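Local coordinates for uncharacterized protein (Sulfolobus solfataricus P2, PDB 2QS7) that is of unknown function but belongs to the DsrE/DsrF-like family and is a putative oxidoreductase, at residues Leu10-Phe15 with Val39-Thr44. Numbering follows the deposited sequence.
Sequences LSIIVF and VNLFFT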
# COMPACT_ATOMS: atom_id res chain seq x y z
N LEU A 10 7.03 8.61 -11.80
CA LEU A 10 6.19 8.02 -10.79
C LEU A 10 5.36 6.90 -11.44
O LEU A 10 4.71 7.10 -12.46
CB LEU A 10 5.21 9.05 -10.25
CG LEU A 10 4.17 8.56 -9.23
CD1 LEU A 10 4.83 8.05 -7.95
CD2 LEU A 10 3.19 9.72 -8.92
N SER A 11 5.39 5.72 -10.83
CA SER A 11 4.60 4.59 -11.30
C SER A 11 3.75 4.09 -10.15
O SER A 11 4.21 3.96 -9.02
CB SER A 11 5.52 3.50 -11.86
OG SER A 11 6.39 3.98 -12.92
N ILE A 12 2.50 3.80 -10.45
CA ILE A 12 1.57 3.36 -9.40
C ILE A 12 0.81 2.14 -9.84
O ILE A 12 0.27 2.12 -10.95
CB ILE A 12 0.51 4.46 -9.10
CG1 ILE A 12 1.19 5.79 -8.75
CG2 ILE A 12 -0.46 3.99 -7.96
CD1 ILE A 12 0.14 6.91 -8.47
N ILE A 13 0.80 1.13 -8.96
CA ILE A 13 -0.01 -0.07 -9.16
C ILE A 13 -1.31 0.25 -8.44
O ILE A 13 -1.35 0.41 -7.20
CB ILE A 13 0.59 -1.36 -8.58
CG1 ILE A 13 1.90 -1.67 -9.27
CG2 ILE A 13 -0.39 -2.56 -8.73
CD1 ILE A 13 2.67 -2.87 -8.63
N VAL A 14 -2.35 0.43 -9.23
CA VAL A 14 -3.67 0.79 -8.69
C VAL A 14 -4.41 -0.49 -8.49
O VAL A 14 -5.09 -1.00 -9.40
CB VAL A 14 -4.46 1.75 -9.62
CG1 VAL A 14 -5.78 2.19 -8.97
CG2 VAL A 14 -3.60 2.97 -10.01
N PHE A 15 -4.23 -1.05 -7.29
CA PHE A 15 -4.88 -2.31 -6.91
C PHE A 15 -6.27 -2.11 -6.34
O PHE A 15 -7.21 -2.94 -6.59
CB PHE A 15 -4.00 -2.99 -5.85
CG PHE A 15 -4.62 -4.16 -5.19
CD1 PHE A 15 -4.50 -5.41 -5.73
CD2 PHE A 15 -5.35 -4.01 -4.02
CE1 PHE A 15 -5.09 -6.48 -5.11
CE2 PHE A 15 -5.89 -5.08 -3.42
CZ PHE A 15 -5.78 -6.31 -3.95
N VAL A 39 4.25 9.77 -15.61
CA VAL A 39 3.47 8.97 -14.70
C VAL A 39 2.94 7.74 -15.43
O VAL A 39 2.40 7.85 -16.52
CB VAL A 39 2.26 9.78 -14.09
CG1 VAL A 39 1.50 8.95 -13.13
CG2 VAL A 39 2.76 11.05 -13.40
N ASN A 40 3.12 6.58 -14.80
CA ASN A 40 2.64 5.33 -15.33
C ASN A 40 1.66 4.75 -14.33
O ASN A 40 1.99 4.61 -13.16
CB ASN A 40 3.78 4.33 -15.55
CG ASN A 40 4.84 4.86 -16.42
OD1 ASN A 40 4.61 5.15 -17.59
ND2 ASN A 40 6.04 4.97 -15.87
N LEU A 41 0.46 4.43 -14.78
CA LEU A 41 -0.54 3.80 -13.91
C LEU A 41 -0.82 2.41 -14.42
O LEU A 41 -1.04 2.21 -15.62
CB LEU A 41 -1.83 4.61 -13.90
CG LEU A 41 -1.71 6.08 -13.48
CD1 LEU A 41 -3.09 6.79 -13.65
CD2 LEU A 41 -1.21 6.23 -12.07
N PHE A 42 -0.82 1.45 -13.50
CA PHE A 42 -1.12 0.06 -13.82
C PHE A 42 -2.32 -0.39 -13.00
O PHE A 42 -2.23 -0.58 -11.78
CB PHE A 42 0.06 -0.83 -13.52
CG PHE A 42 -0.16 -2.26 -13.92
CD1 PHE A 42 -0.27 -2.61 -15.24
CD2 PHE A 42 -0.25 -3.26 -12.97
CE1 PHE A 42 -0.45 -3.93 -15.59
CE2 PHE A 42 -0.43 -4.56 -13.33
CZ PHE A 42 -0.53 -4.89 -14.62
N PHE A 43 -3.47 -0.55 -13.67
CA PHE A 43 -4.69 -0.94 -12.99
C PHE A 43 -4.82 -2.43 -12.95
O PHE A 43 -4.83 -3.09 -13.98
CB PHE A 43 -5.91 -0.31 -13.64
CG PHE A 43 -5.99 1.16 -13.44
CD1 PHE A 43 -5.24 2.00 -14.24
CD2 PHE A 43 -6.82 1.71 -12.47
CE1 PHE A 43 -5.31 3.38 -14.08
CE2 PHE A 43 -6.88 3.10 -12.30
CZ PHE A 43 -6.11 3.94 -13.12
N THR A 44 -4.95 -2.96 -11.75
CA THR A 44 -5.01 -4.38 -11.53
C THR A 44 -6.06 -4.70 -10.48
O THR A 44 -6.49 -3.83 -9.72
CB THR A 44 -3.61 -4.90 -11.13
OG1 THR A 44 -3.60 -6.33 -11.18
CG2 THR A 44 -3.19 -4.42 -9.71
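Val14 lies against the ring of Phe43, its parallel bridge partner, with CB over one face of the ring at 26° from the normal and CG1 of Val14 3.6 Å from CE2 of Phe43. CG of Phe43 lies anti to its carbonyl carbon (chi1 -69°), which brings the ring alongside Val14, both side chains pointing the same way. With the Phe43 ring cut back to an alanine, the Val14 methyls would probably lose the flat surface they rest on, and a gap would open toward Val102. On the same face of the sheet, CD2 of Leu41 touches CB and CD1 of Ile12, 3.9 Å from each. On the other face, ND2 of Asn40 donates to OG of Ser11 at 3.1 Å, nearly straight (174°) and in the plane of the amide. Farther along, the methyls CG2 of Ile13 and CG2 of Thr44 meet at 3.5 Å. Between the two layers of side chains runs a parallel ladder: Leu10 O accepts from Asn40 N, Asn40 O from Ile12 N, Ile12 O from Phe42 N and Phe42 O from Val14 N. Thr44 N extends it to Val14 O (3.1 Å) from above the carbonyl plane, where the strands end. OD1 of Asn40 accepts from NE of Arg135 in helix 129-136, so both ends of the amide are held, and OG1 of Thr44 is hydrogen-bonded to Thr108. The two segments belong to a beta-alpha-beta unit whose helix 19-34 covers Leu10, Val14, Val39 and Leu41. Helix 129-136 packs on Ser11 and Asn40 from the other face, and strands 140-143 and 99-105 flank the pair within the parallel sheet.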